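Local coordinates for protein, related to general stress protein 26(GS26) of B.subtilis (Clostridium acetobutylicum, PDB 2HQ7) that is of unknown function but, as a general stress protein 26 relative of the pyridoxamine 5'-phosphate oxidase family, probably binds a flavin cofactor as a dimer, at residues Leu45-Leu50 / Ala119-Ala124; Val21-Asn26 / Lys35-Leu40; Gly80-Gly85 / Asn128-Leu133; Ala94-Leu99 / Pro115-Leu120. One frame throughout, in Å; residues are numbered along the deposited sequence.

Interaction 1: residues Leu45-Leu50 / Ala119-Ala124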
loop_
_atom_site.group_PDB
_atom_site.type_symbol
_atom_site.label_atom_id
_atom_site.label_comp_id
_atom_site.label_asym_id
_atom_site.label_seq_id
_atom_site.Cartn_x
_atom_site.Cartn_y
_atom_site.Cartn_z
ATOM N N LEU B 45 2.366 5.451 17.513
ATOM C CA LEU B 45 2.958 5.276 16.168
ATOM C C LEU B 45 4.324 4.621 16.213
ATOM O O LEU B 45 5.009 4.502 15.192
ATOM C CB LEU B 45 3.120 6.611 15.462
ATOM C CG LEU B 45 1.911 7.520 15.354
ATOM C CD1 LEU B 45 2.276 8.735 14.531
ATOM C CD2 LEU B 45 0.784 6.757 14.740
ATOM N N LYS B 46 4.710 4.158 17.385
ATOM C CA LYS B 46 6.047 3.594 17.585
ATOM C C LYS B 46 6.164 2.141 17.186
ATOM O O LYS B 46 7.220 1.693 16.721
ATOM C CB LYS B 46 6.400 3.674 19.087
ATOM C CG LYS B 46 6.290 5.060 19.692
ATOM C CD LYS B 46 6.898 5.139 21.099
ATOM C CE LYS B 46 5.847 5.095 22.211
ATOM N NZ LYS B 46 6.465 4.841 23.583
ATOM N N LYS B 47 5.122 1.368 17.462
ATOM C CA LYS B 47 5.235 -0.088 17.380
ATOM C C LYS B 47 3.897 -0.711 17.013
ATOM O O LYS B 47 2.850 -0.354 17.555
ATOM C CB LYS B 47 5.778 -0.703 18.701
ATOM C CG LYS B 47 7.163 -1.341 18.589
ATOM C CD LYS B 47 7.586 -2.114 19.855
ATOM C CE LYS B 47 9.043 -2.626 19.811
ATOM N NZ LYS B 47 9.356 -3.700 20.848
ATOM N N PHE B 48 3.949 -1.640 16.066
ATOM C CA PHE B 48 2.765 -2.361 15.612
ATOM C C PHE B 48 3.031 -3.854 15.658
ATOM O O PHE B 48 4.076 -4.328 15.227
ATOM C CB PHE B 48 2.426 -1.950 14.199
ATOM C CG PHE B 48 1.890 -0.575 14.111
ATOM C CD1 PHE B 48 2.743 0.519 14.264
ATOM C CD2 PHE B 48 0.547 -0.358 13.956
ATOM C CE1 PHE B 48 2.273 1.793 14.220
ATOM C CE2 PHE B 48 0.067 0.938 13.896
ATOM C CZ PHE B 48 0.933 2.004 14.044
ATOM N N TRP B 49 2.058 -4.606 16.108
ATOM C CA TRP B 49 2.148 -6.060 16.075
ATOM C C TRP B 49 1.076 -6.492 15.104
ATOM O O TRP B 49 -0.078 -6.079 15.225
ATOM C CB TRP B 49 1.882 -6.638 17.472
ATOM C CG TRP B 49 3.000 -6.413 18.432
ATOM C CD1 TRP B 49 4.024 -7.255 18.690
ATOM C CD2 TRP B 49 3.207 -5.264 19.262
ATOM N NE1 TRP B 49 4.872 -6.698 19.605
ATOM C CE2 TRP B 49 4.351 -5.500 20.015
ATOM C CE3 TRP B 49 2.490 -4.094 19.488
ATOM C CZ2 TRP B 49 4.853 -4.567 20.919
ATOM C CZ3 TRP B 49 2.967 -3.179 20.379
ATOM C CH2 TRP B 49 4.141 -3.426 21.107
ATOM N N LEU B 50 1.473 -7.283 14.121
ATOM C CA LEU B 50 0.581 -7.590 13.016
ATOM C C LEU B 50 0.487 -9.069 12.816
ATOM O O LEU B 50 1.414 -9.817 13.169
ATOM C CB LEU B 50 1.107 -6.960 11.730
ATOM C CG LEU B 50 1.409 -5.472 11.689
ATOM C CD1 LEU B 50 2.209 -5.174 10.456
ATOM C CD2 LEU B 50 0.074 -4.626 11.734
ATOM N N ALA B 119 2.997 -13.963 13.608
ATOM C CA ALA B 119 2.924 -12.674 14.257
ATOM C C ALA B 119 4.198 -11.915 13.963
ATOM O O ALA B 119 5.299 -12.486 13.995
ATOM C CB ALA B 119 2.738 -12.829 15.732
ATOM N N LEU B 120 4.049 -10.631 13.691
ATOM C CA LEU B 120 5.193 -9.759 13.364
ATOM C C LEU B 120 5.219 -8.538 14.256
ATOM O O LEU B 120 4.195 -8.087 14.733
ATOM C CB LEU B 120 5.120 -9.312 11.897
ATOM C CG LEU B 120 5.068 -10.517 10.976
ATOM C CD1 LEU B 120 3.603 -10.804 10.702
ATOM C CD2 LEU B 120 5.787 -10.310 9.703
ATOM N N CYS B 121 6.404 -8.017 14.516
ATOM C CA CYS B 121 6.504 -6.748 15.245
ATOM C C CYS B 121 7.204 -5.706 14.357
ATOM O O CYS B 121 8.350 -5.903 13.952
ATOM C CB CYS B 121 7.249 -6.978 16.542
ATOM S SG CYS B 121 7.370 -5.510 17.514
ATOM N N PHE B 122 6.466 -4.651 13.993
ATOM C CA PHE B 122 7.004 -3.513 13.248
ATOM C C PHE B 122 7.393 -2.373 14.178
ATOM O O PHE B 122 6.607 -1.981 15.014
ATOM C CB PHE B 122 5.952 -2.978 12.286
ATOM C CG PHE B 122 6.329 -1.658 11.615
ATOM C CD1 PHE B 122 7.217 -1.624 10.542
ATOM C CD2 PHE B 122 5.709 -0.472 11.995
ATOM C CE1 PHE B 122 7.528 -0.411 9.896
ATOM C CE2 PHE B 122 5.977 0.731 11.341
ATOM C CZ PHE B 122 6.883 0.776 10.293
ATOM N N THR B 123 8.580 -1.813 13.975
ATOM C CA THR B 123 9.082 -0.665 14.745
ATOM C C THR B 123 9.301 0.472 13.776
ATOM O O THR B 123 10.104 0.323 12.868
ATOM C CB THR B 123 10.438 -1.025 15.423
ATOM O OG1 THR B 123 10.224 -2.113 16.323
ATOM C CG2 THR B 123 11.059 0.168 16.179
ATOM N N ALA B 124 8.541 1.576 13.929
ATOM C CA ALA B 124 8.592 2.728 13.021
ATOM C C ALA B 124 9.772 3.650 13.291
ATOM O O ALA B 124 10.057 3.971 14.430
ATOM C CB ALA B 124 7.250 3.551 13.090
HETATM O O HOH W 1 9.170 3.362 17.106
#

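Interaction 2: residues Val21-Asn26 / Lys35-Leu40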
loop_
_atom_site.group_PDB
_atom_site.type_symbol
_atom_site.label_atom_id
_atom_site.label_comp_id
_atom_site.label_asym_id
_atom_site.label_seq_id
_atom_site.Cartn_x
_atom_site.Cartn_y
_atom_site.Cartn_z
ATOM N N VAL B 21 -4.063 -3.178 7.904
ATOM C CA VAL B 21 -2.998 -2.277 7.537
ATOM C C VAL B 21 -2.366 -2.793 6.267
ATOM O O VAL B 21 -2.184 -4.007 6.094
ATOM C CB VAL B 21 -1.917 -2.134 8.660
ATOM C CG1 VAL B 21 -1.229 -3.379 8.879
ATOM C CG2 VAL B 21 -0.902 -1.102 8.283
HETATM N N MSE B 22 -1.981 -1.860 5.408
HETATM C CA MSE B 22 -1.332 -2.187 4.145
HETATM C C MSE B 22 0.151 -2.239 4.416
HETATM O O MSE B 22 0.713 -1.278 4.967
HETATM C CB MSE B 22 -1.528 -1.087 3.152
HETATM C CG MSE B 22 -2.881 -0.474 3.038
HETATM SE SE MSE B 22 -3.622 -1.358 1.590
HETATM C CE MSE B 22 -4.400 -2.771 2.691
ATOM N N VAL B 23 0.812 -3.305 4.019
ATOM C CA VAL B 23 2.213 -3.471 4.370
ATOM C C VAL B 23 3.032 -3.563 3.098
ATOM O O VAL B 23 2.850 -4.501 2.298
ATOM C CB VAL B 23 2.442 -4.746 5.156
ATOM C CG1 VAL B 23 3.922 -4.916 5.428
ATOM C CG2 VAL B 23 1.627 -4.750 6.406
ATOM N N GLY B 24 3.954 -2.621 2.925
ATOM C CA GLY B 24 4.851 -2.635 1.797
ATOM C C GLY B 24 6.165 -3.342 2.110
ATOM O O GLY B 24 6.771 -3.084 3.120
ATOM N N THR B 25 6.582 -4.236 1.224
ATOM C CA THR B 25 7.797 -4.984 1.375
ATOM C C THR B 25 8.584 -4.958 0.064
ATOM O O THR B 25 8.065 -4.594 -0.976
ATOM C CB THR B 25 7.522 -6.466 1.736
ATOM O OG1 THR B 25 6.618 -7.034 0.780
ATOM C CG2 THR B 25 6.971 -6.615 3.105
ATOM N N ASN B 26 9.837 -5.360 0.152
ATOM C CA ASN B 26 10.708 -5.467 -1.010
ATOM C C ASN B 26 10.557 -6.840 -1.623
ATOM O O ASN B 26 11.022 -7.805 -1.051
ATOM C CB ASN B 26 12.138 -5.240 -0.613
ATOM C CG ASN B 26 12.401 -3.814 -0.194
ATOM O OD1 ASN B 26 12.960 -3.560 0.862
ATOM N ND2 ASN B 26 11.993 -2.885 -1.014
ATOM N N LYS B 35 0.806 -5.963 0.668
ATOM C CA LYS B 35 -0.193 -6.896 1.190
ATOM C C LYS B 35 -0.955 -6.297 2.357
ATOM O O LYS B 35 -0.379 -5.546 3.144
ATOM C CB LYS B 35 0.506 -8.155 1.695
ATOM C CG LYS B 35 -0.408 -9.319 1.860
ATOM C CD LYS B 35 0.405 -10.560 2.149
ATOM C CE LYS B 35 -0.465 -11.778 2.363
ATOM N NZ LYS B 35 0.396 -13.003 2.429
ATOM N N ALA B 36 -2.241 -6.641 2.468
ATOM C CA ALA B 36 -3.047 -6.331 3.656
ATOM C C ALA B 36 -2.697 -7.281 4.819
ATOM O O ALA B 36 -2.471 -8.475 4.626
ATOM C CB ALA B 36 -4.546 -6.385 3.340
HETATM N N MSE B 37 -2.538 -6.713 6.007
HETATM C CA MSE B 37 -2.287 -7.498 7.209
HETATM C C MSE B 37 -3.180 -7.018 8.310
HETATM O O MSE B 37 -3.815 -5.983 8.186
HETATM C CB MSE B 37 -0.830 -7.389 7.628
HETATM C CG MSE B 37 0.077 -8.175 6.741
HETATM SE SE MSE B 37 1.885 -8.288 7.439
HETATM C CE MSE B 37 1.578 -8.914 9.256
HETATM N N MSE B 38 -3.275 -7.799 9.373
HETATM C CA MSE B 38 -4.164 -7.451 10.475
HETATM C C MSE B 38 -3.328 -6.884 11.616
HETATM O O MSE B 38 -2.248 -7.403 11.935
HETATM C CB MSE B 38 -4.999 -8.669 10.907
HETATM C CG MSE B 38 -5.402 -8.699 12.381
HETATM SE SE MSE B 38 -6.827 -10.019 12.740
HETATM C CE MSE B 38 -8.281 -8.966 11.901
ATOM N N ARG B 39 -3.805 -5.779 12.161
ATOM C CA ARG B 39 -3.218 -5.144 13.302
ATOM C C ARG B 39 -3.729 -5.856 14.541
ATOM O O ARG B 39 -4.910 -5.777 14.857
ATOM C CB ARG B 39 -3.617 -3.673 13.392
ATOM C CG ARG B 39 -3.000 -2.988 14.621
ATOM C CD ARG B 39 -3.395 -1.544 14.762
ATOM N NE ARG B 39 -4.834 -1.329 14.831
ATOM C CZ ARG B 39 -5.599 -1.603 15.878
ATOM N NH1 ARG B 39 -5.110 -2.165 16.973
ATOM N NH2 ARG B 39 -6.880 -1.347 15.803
ATOM N N LEU B 40 -2.825 -6.551 15.228
ATOM C CA LEU B 40 -3.125 -7.180 16.500
ATOM C C LEU B 40 -3.042 -6.135 17.622
ATOM O O LEU B 40 -3.862 -6.118 18.523
ATOM C CB LEU B 40 -2.131 -8.310 16.778
ATOM C CG LEU B 40 -2.180 -9.481 15.817
ATOM C CD1 LEU B 40 -1.039 -10.488 16.139
ATOM C CD2 LEU B 40 -3.505 -10.190 15.753
#

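Interaction 3: residues Gly80-Gly85 / Asn128-Leu133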
loop_
_atom_site.group_PDB
_atom_site.type_symbol
_atom_site.label_atom_id
_atom_site.label_comp_id
_atom_site.label_asym_id
_atom_site.label_seq_id
_atom_site.Cartn_x
_atom_site.Cartn_y
_atom_site.Cartn_z
ATOM N N GLY B 80 -3.963 9.887 4.438
ATOM C CA GLY B 80 -3.280 8.660 4.703
ATOM C C GLY B 80 -2.114 8.907 5.614
ATOM O O GLY B 80 -1.646 10.029 5.773
ATOM N N LEU B 81 -1.624 7.835 6.203
ATOM C CA LEU B 81 -0.471 7.897 7.047
ATOM C C LEU B 81 0.465 6.792 6.621
ATOM O O LEU B 81 0.037 5.653 6.528
ATOM C CB LEU B 81 -0.925 7.675 8.483
ATOM C CG LEU B 81 0.202 7.310 9.464
ATOM C CD1 LEU B 81 1.096 8.497 9.647
ATOM C CD2 LEU B 81 -0.400 6.905 10.808
HETATM N N MSE B 82 1.742 7.098 6.392
HETATM C CA MSE B 82 2.718 6.063 6.099
HETATM C C MSE B 82 3.788 6.059 7.158
HETATM O O MSE B 82 4.329 7.110 7.496
HETATM C CB MSE B 82 3.400 6.299 4.755
HETATM C CG MSE B 82 4.623 5.413 4.561
HETATM SE SE MSE B 82 5.698 5.802 3.038
HETATM C CE MSE B 82 6.718 7.414 3.525
ATOM N N LEU B 83 4.147 4.862 7.624
ATOM C CA LEU B 83 5.226 4.705 8.581
ATOM C C LEU B 83 6.246 3.805 7.963
ATOM O O LEU B 83 5.878 2.792 7.347
ATOM C CB LEU B 83 4.739 4.075 9.880
ATOM C CG LEU B 83 3.621 4.835 10.602
ATOM C CD1 LEU B 83 3.036 3.940 11.724
ATOM C CD2 LEU B 83 4.071 6.200 11.176
ATOM N N VAL B 84 7.516 4.147 8.174
ATOM C CA VAL B 84 8.654 3.447 7.606
ATOM C C VAL B 84 9.542 2.893 8.727
ATOM O O VAL B 84 9.779 3.555 9.745
ATOM C CB VAL B 84 9.467 4.384 6.693
ATOM C CG1 VAL B 84 10.817 3.684 6.249
ATOM C CG2 VAL B 84 8.650 4.794 5.536
ATOM N N GLY B 85 10.031 1.679 8.539
ATOM C CA GLY B 85 10.677 0.941 9.620
ATOM C C GLY B 85 11.033 -0.465 9.232
ATOM O O GLY B 85 11.121 -0.762 8.064
ATOM N N ASN B 128 4.997 9.924 7.411
ATOM C CA ASN B 128 4.512 10.916 6.552
ATOM C C ASN B 128 3.011 10.944 6.684
ATOM O O ASN B 128 2.362 9.928 6.512
ATOM C CB ASN B 128 4.897 10.537 5.146
ATOM C CG ASN B 128 5.096 11.698 4.335
ATOM O OD1 ASN B 128 4.309 11.981 3.450
ATOM N ND2 ASN B 128 6.088 12.493 4.701
ATOM N N TYR B 129 2.457 12.081 7.054
ATOM C CA TYR B 129 1.017 12.243 7.098
ATOM C C TYR B 129 0.610 12.982 5.849
ATOM O O TYR B 129 1.103 14.090 5.614
ATOM C CB TYR B 129 0.635 13.054 8.331
ATOM C CG TYR B 129 -0.820 13.358 8.469
ATOM C CD1 TYR B 129 -1.713 12.376 8.891
ATOM C CD2 TYR B 129 -1.314 14.633 8.202
ATOM C CE1 TYR B 129 -3.068 12.650 9.035
ATOM C CE2 TYR B 129 -2.669 14.922 8.347
ATOM C CZ TYR B 129 -3.545 13.922 8.771
ATOM O OH TYR B 129 -4.903 14.188 8.922
ATOM N N TYR B 130 -0.281 12.393 5.044
ATOM C CA TYR B 130 -0.728 13.028 3.806
ATOM C C TYR B 130 -2.138 13.536 4.023
ATOM O O TYR B 130 -2.953 12.833 4.601
ATOM C CB TYR B 130 -0.758 12.072 2.613
ATOM C CG TYR B 130 0.525 11.331 2.265
ATOM C CD1 TYR B 130 0.842 10.101 2.883
ATOM C CD2 TYR B 130 1.385 11.800 1.265
ATOM C CE1 TYR B 130 2.008 9.385 2.546
ATOM C CE2 TYR B 130 2.570 11.084 0.912
ATOM C CZ TYR B 130 2.865 9.874 1.560
ATOM O OH TYR B 130 4.018 9.155 1.232
ATOM N N ARG B 131 -2.416 14.759 3.574
ATOM C CA ARG B 131 -3.746 15.355 3.709
ATOM C C ARG B 131 -3.747 16.700 2.995
ATOM O O ARG B 131 -2.740 17.413 3.004
ATOM C CB ARG B 131 -4.169 15.502 5.181
ATOM C CG ARG B 131 -5.561 16.117 5.367
ATOM C CD ARG B 131 -6.308 15.566 6.598
ATOM N NE ARG B 131 -7.624 16.183 6.842
ATOM C CZ ARG B 131 -8.654 16.197 5.981
ATOM N NH1 ARG B 131 -8.567 15.647 4.761
ATOM N NH2 ARG B 131 -9.795 16.790 6.332
ATOM N N HIS B 132 -4.878 17.020 2.371
ATOM C CA HIS B 132 -5.037 18.214 1.517
ATOM C C HIS B 132 -3.927 18.301 0.449
ATOM O O HIS B 132 -3.436 19.386 0.119
ATOM C CB HIS B 132 -5.086 19.499 2.354
ATOM C CG HIS B 132 -6.124 19.496 3.439
ATOM N ND1 HIS B 132 -5.804 19.635 4.775
ATOM C CD2 HIS B 132 -7.474 19.400 3.386
ATOM C CE1 HIS B 132 -6.910 19.628 5.500
ATOM N NE2 HIS B 132 -7.939 19.491 4.681
ATOM N N LEU B 133 -3.542 17.144 -0.084
ATOM C CA LEU B 133 -2.552 17.048 -1.152
ATOM C C LEU B 133 -1.195 17.572 -0.725
ATOM O O LEU B 133 -0.361 17.909 -1.572
ATOM C CB LEU B 133 -3.037 17.756 -2.432
ATOM C CG LEU B 133 -2.725 16.984 -3.730
ATOM C CD1 LEU B 133 -3.403 15.576 -3.746
ATOM C CD2 LEU B 133 -3.096 17.806 -4.992
#

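Interaction 4: residues Ala94-Leu99 / Pro115-Leu120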
loop_
_atom_site.group_PDB
_atom_site.type_symbol
_atom_site.label_atom_id
_atom_site.label_comp_id
_atom_site.label_asym_id
_atom_site.label_seq_id
_atom_site.Cartn_x
_atom_site.Cartn_y
_atom_site.Cartn_z
ATOM N N ALA B 94 4.667 -17.793 23.504
ATOM C CA ALA B 94 4.334 -16.794 24.521
ATOM C C ALA B 94 3.808 -15.497 23.889
ATOM O O ALA B 94 2.709 -15.003 24.216
ATOM C CB ALA B 94 5.576 -16.523 25.384
ATOM N N SER B 95 4.554 -14.978 22.928
ATOM C CA SER B 95 4.189 -13.724 22.275
ATOM C C SER B 95 2.922 -13.870 21.448
ATOM O O SER B 95 2.023 -13.009 21.489
ATOM C CB SER B 95 5.341 -13.231 21.395
ATOM O OG SER B 95 6.528 -13.082 22.166
ATOM N N LYS B 96 2.867 -14.969 20.715
ATOM C CA LYS B 96 1.763 -15.300 19.888
ATOM C C LYS B 96 0.505 -15.385 20.710
ATOM O O LYS B 96 -0.504 -14.894 20.300
ATOM C CB LYS B 96 2.074 -16.592 19.121
ATOM C CG LYS B 96 3.073 -16.315 17.983
ATOM C CD LYS B 96 3.583 -17.571 17.276
ATOM C CE LYS B 96 2.786 -17.904 16.038
ATOM N NZ LYS B 96 3.289 -19.139 15.343
ATOM N N GLU B 97 0.598 -15.979 21.897
ATOM C CA GLU B 97 -0.520 -16.054 22.832
ATOM C C GLU B 97 -0.921 -14.684 23.391
ATOM O O GLU B 97 -2.109 -14.370 23.467
ATOM C CB GLU B 97 -0.131 -16.959 23.989
ATOM C CG GLU B 97 -1.197 -17.177 25.000
ATOM C CD GLU B 97 -0.730 -18.130 26.074
ATOM O OE1 GLU B 97 0.394 -17.935 26.586
ATOM O OE2 GLU B 97 -1.481 -19.069 26.392
HETATM N N MSE B 98 0.056 -13.871 23.791
HETATM C CA MSE B 98 -0.245 -12.548 24.312
HETATM C C MSE B 98 -0.821 -11.605 23.269
HETATM O O MSE B 98 -1.555 -10.688 23.610
HETATM C CB MSE B 98 0.975 -11.898 24.911
HETATM C CG MSE B 98 1.191 -12.334 26.325
HETATM SE SE MSE B 98 2.743 -11.475 27.081
HETATM C CE MSE B 98 4.154 -12.530 26.188
ATOM N N LEU B 99 -0.508 -11.831 22.002
ATOM C CA LEU B 99 -1.006 -10.952 20.952
ATOM C C LEU B 99 -2.306 -11.402 20.320
ATOM O O LEU B 99 -2.970 -10.608 19.644
ATOM C CB LEU B 99 0.081 -10.854 19.890
ATOM C CG LEU B 99 1.309 -10.080 20.315
ATOM C CD1 LEU B 99 2.404 -10.374 19.272
ATOM C CD2 LEU B 99 0.915 -8.548 20.457
ATOM N N PRO B 115 -0.841 -23.441 12.215
ATOM C CA PRO B 115 0.408 -23.229 11.511
ATOM C C PRO B 115 0.393 -22.011 10.586
ATOM O O PRO B 115 1.447 -21.570 10.197
ATOM C CB PRO B 115 0.585 -24.519 10.705
ATOM C CG PRO B 115 -0.764 -25.080 10.580
ATOM C CD PRO B 115 -1.505 -24.694 11.798
ATOM N N ASP B 116 -0.783 -21.464 10.248
ATOM C CA ASP B 116 -0.854 -20.290 9.424
ATOM C C ASP B 116 -0.857 -18.952 10.174
ATOM O O ASP B 116 -0.967 -17.906 9.535
ATOM C CB ASP B 116 -2.107 -20.353 8.552
ATOM C CG ASP B 116 -2.145 -21.597 7.689
ATOM O OD1 ASP B 116 -1.133 -21.887 7.013
ATOM O OD2 ASP B 116 -3.180 -22.295 7.714
ATOM N N TYR B 117 -0.789 -18.980 11.501
ATOM C CA TYR B 117 -0.759 -17.765 12.294
ATOM C C TYR B 117 0.694 -17.351 12.432
ATOM O O TYR B 117 1.468 -18.015 13.099
ATOM C CB TYR B 117 -1.414 -18.024 13.646
ATOM C CG TYR B 117 -1.286 -16.936 14.717
ATOM C CD1 TYR B 117 -1.410 -15.605 14.406
ATOM C CD2 TYR B 117 -1.076 -17.272 16.048
ATOM C CE1 TYR B 117 -1.299 -14.618 15.394
ATOM C CE2 TYR B 117 -0.957 -16.283 17.059
ATOM C CZ TYR B 117 -1.060 -14.965 16.714
ATOM O OH TYR B 117 -0.963 -13.987 17.685
ATOM N N THR B 118 1.066 -16.268 11.767
ATOM C CA THR B 118 2.379 -15.636 11.944
ATOM C C THR B 118 2.178 -14.275 12.607
ATOM O O THR B 118 1.269 -13.540 12.257
ATOM C CB THR B 118 3.104 -15.480 10.593
ATOM O OG1 THR B 118 3.561 -16.763 10.163
ATOM C CG2 THR B 118 4.327 -14.513 10.668
ATOM N N ALA B 119 2.997 -13.963 13.608
ATOM C CA ALA B 119 2.924 -12.674 14.257
ATOM C C ALA B 119 4.198 -11.915 13.963
ATOM O O ALA B 119 5.299 -12.486 13.995
ATOM C CB ALA B 119 2.738 -12.829 15.732
ATOM N N LEU B 120 4.049 -10.631 13.691
ATOM C CA LEU B 120 5.193 -9.759 13.364
ATOM C C LEU B 120 5.219 -8.538 14.256
ATOM O O LEU B 120 4.195 -8.087 14.733
ATOM C CB LEU B 120 5.120 -9.312 11.897
ATOM C CG LEU B 120 5.068 -10.517 10.976
ATOM C CD1 LEU B 120 3.603 -10.804 10.702
ATOM C CD2 LEU B 120 5.787 -10.310 9.703
#

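Interaction 1: residues Leu45-Leu50 / Ala119-Ala124
An antiparallel strand pair of the flavin-binding split-barrel fold of this family brings Phe48 against Phe122 and Trp49 against Cys121. Strand 47-50 runs at 161° to strand 119-124, and Phe48-Phe122 and Leu50-Leu120 are its hydrogen-bonded pairs. Phe48 N gives a nearly straight bond to Phe122 O (2.9 Å, 170°), and Phe48 O takes Phe122 N at 2.7 Å. At the Lys46 end of the ladder Ala124 N reaches Lys46 O from above the carbonyl plane (3.1 Å), and a water donates to both Lys46 O and Ala124 O. Lys46 and Lys47 also form a classic beta bulge against Asp43 of the neighbouring strand 32-43. On the buried face the Phe48 and Phe122 side chains lie side by side; Phe48 CD1 sits in the plane of the Phe122 ring, at its edge, 3.9 Å from Phe122 CD2. Leu70 and Leu83 pack against both rings. On the other face, with Cys121 and Trp49, the extended Lys47 chain runs alongside Thr123, Lys47 CE 3.7 Å from Thr123 OG1. With Cys121 SG anti to the backbone N (chi1 -178°), the sulfur lies over one face of the Trp49 indole, 3.5 Å from NE1.

Interaction 2: residues Val21-Asn26 / Lys35-Leu40
Val21 and Val23 are zipped to Met37 and Lys35 by four backbone hydrogen bonds, the ladder of the beta hairpin formed by strands 20-26 and 32-43. Val21 N donates to Met37 O at 2.8 Å, almost straight at 171°, and Met37 N returns a 2.7 Å bond to Val21 O. The next hydrogen-bonded pair repeats the pattern: Val23 N reaches Lys35 O at 2.7 Å, and Lys35 N reaches Val23 O at 3.0 Å. The short axes lie at 127°, so the paired strands are strongly twisted, and the pairing carries on through Thr25 with Asn33.

The apolar contacts fall on two faces. On the face of the valines, Val23 CG2 rests on the chain of selenomethionine Met37, 3.7 Å from Met37 SE. Met37 bends at its last torsion (chi3 52°), which carries CE off to Leu50 and Leu120. Val21 places CG1 over the backbone of its partner, 3.7 Å from Met37 O, and also packs on Leu70. On the other face, selenomethionine Met22 curls back through two bent torsions until Met22 CE lies 3.7 Å from Ala36 CB.

Polar side chains contribute little to the pairing: Lys35 leads its amine away to a weak hydrogen bond with Asn53. Backbone amides thus fix the register, while selenoether and branched apolar groups dress the faces: Val21, Val23 and Met37 turn to the core, Met22 and Ala36 meet Tyr71 of the second subunit, and Lys35, at the end of the valine face, also reaches that subunit.

Interaction 3: residues Gly80-Gly85 / Asn128-Leu133
Met82 and Tyr130 lie slantwise against each other on one face of an antiparallel ladder between strands 80-85 and 128-131. Tyr130 has CG anti to its carbonyl carbon (chi1 -55°), which lays the ring along strand 80-85: Gly80 O lies in the ring plane at its edge, 3.8 Å from Tyr130 CD1, and farther along Tyr130 CE1 meets Met82 CB at 4.0 Å. Met82, a selenomethionine, runs extended through chi2 and then bends at chi3 (76°), bringing CE to 3.9 Å from Tyr130 OH and 4.0 Å from Asn128 CB. The methyl thus touches both side chains. On the opposite face Leu81 directs CD1 back to Asn128 O, 3.7 Å away, while Tyr129 CD1 approaches Gly80 O obliquely. Beneath these side chains the backbone is paired twice over, Tyr130 N to Gly80 O at 2.8 Å and Met82 N to Asn128 O at 2.9 Å, each with its reciprocal bond. A bound 1,2-ethanediol, probably from the crystallisation liquor, lies close to the Tyr130 side chain. Ile34 of the second subunit packs on Met82 and Tyr130, and Tyr71 of strand 67-74 also covers this pair; Leu81 and Tyr129 instead face helix 5-16, where both touch Ser11.

Interaction 4: residues Ala94-Leu99 / Pro115-Leu120
The Tyr117 ring presents its edge to helix 94-99, with Lys96 O in the ring plane beside the hydroxyl. Trp100 meets the same ring edge-to-face, and Tyr108 packs against it at an inclined angle. Tyr117 OH donates to Lys96 O at 2.8 Å, arriving in the carbonyl plane on a lone pair, with a C=O...donor angle of 126°. Along the ring, Tyr117 CE2 meets Lys96 CB at 3.7 Å and Tyr117 CD2 lies 3.9 Å from Lys96 CE. The two side chains run antiparallel past one another, Tyr117 from strand to helix and Lys96 from helix to strand. A bend at chi3 (94°) helps bring Lys96 NZ to Tyr117 O, a weak hydrogen bond of 3.1 Å. Thus each residue offers a backbone carbonyl to the other's side chain. One turn on, Leu99 CB approaches Tyr117 OH at 4.0 Å, and Leu99 CD1 comes within 4.3 Å of Ala119 CB. The helix crosses the strand at 90°, their axes 9.1 Å apart: a short helix laid across the start of strand 117-131 at the periphery of the split barrel.

How the interactions relate
Strand 117-131 connects three of the contacts: interaction 4 takes its start, interaction 1 its middle and interaction 3 its end. Interactions 1 and 4 share Ala119 and Leu120, with Trp49 CD1 meeting Leu99 CD1 at 3.6 Å. Interactions 1 and 2, centres about 10 Å apart, join in the core, where Leu50 CD2 packs 3.4 Å from Val21 CG1 and Trp49 O probably accepts a bond from Leu40 N. Interaction 3 meets interaction 1 through Phe48 and Leu83. Its centre lies about 28 Å from that of interaction 4, across the chain's centre. Interactions 2 and 3 both border the second subunit; the 1,2-ethanediol, probably from the liquor, is about 3 Å from Tyr130 in interaction 3.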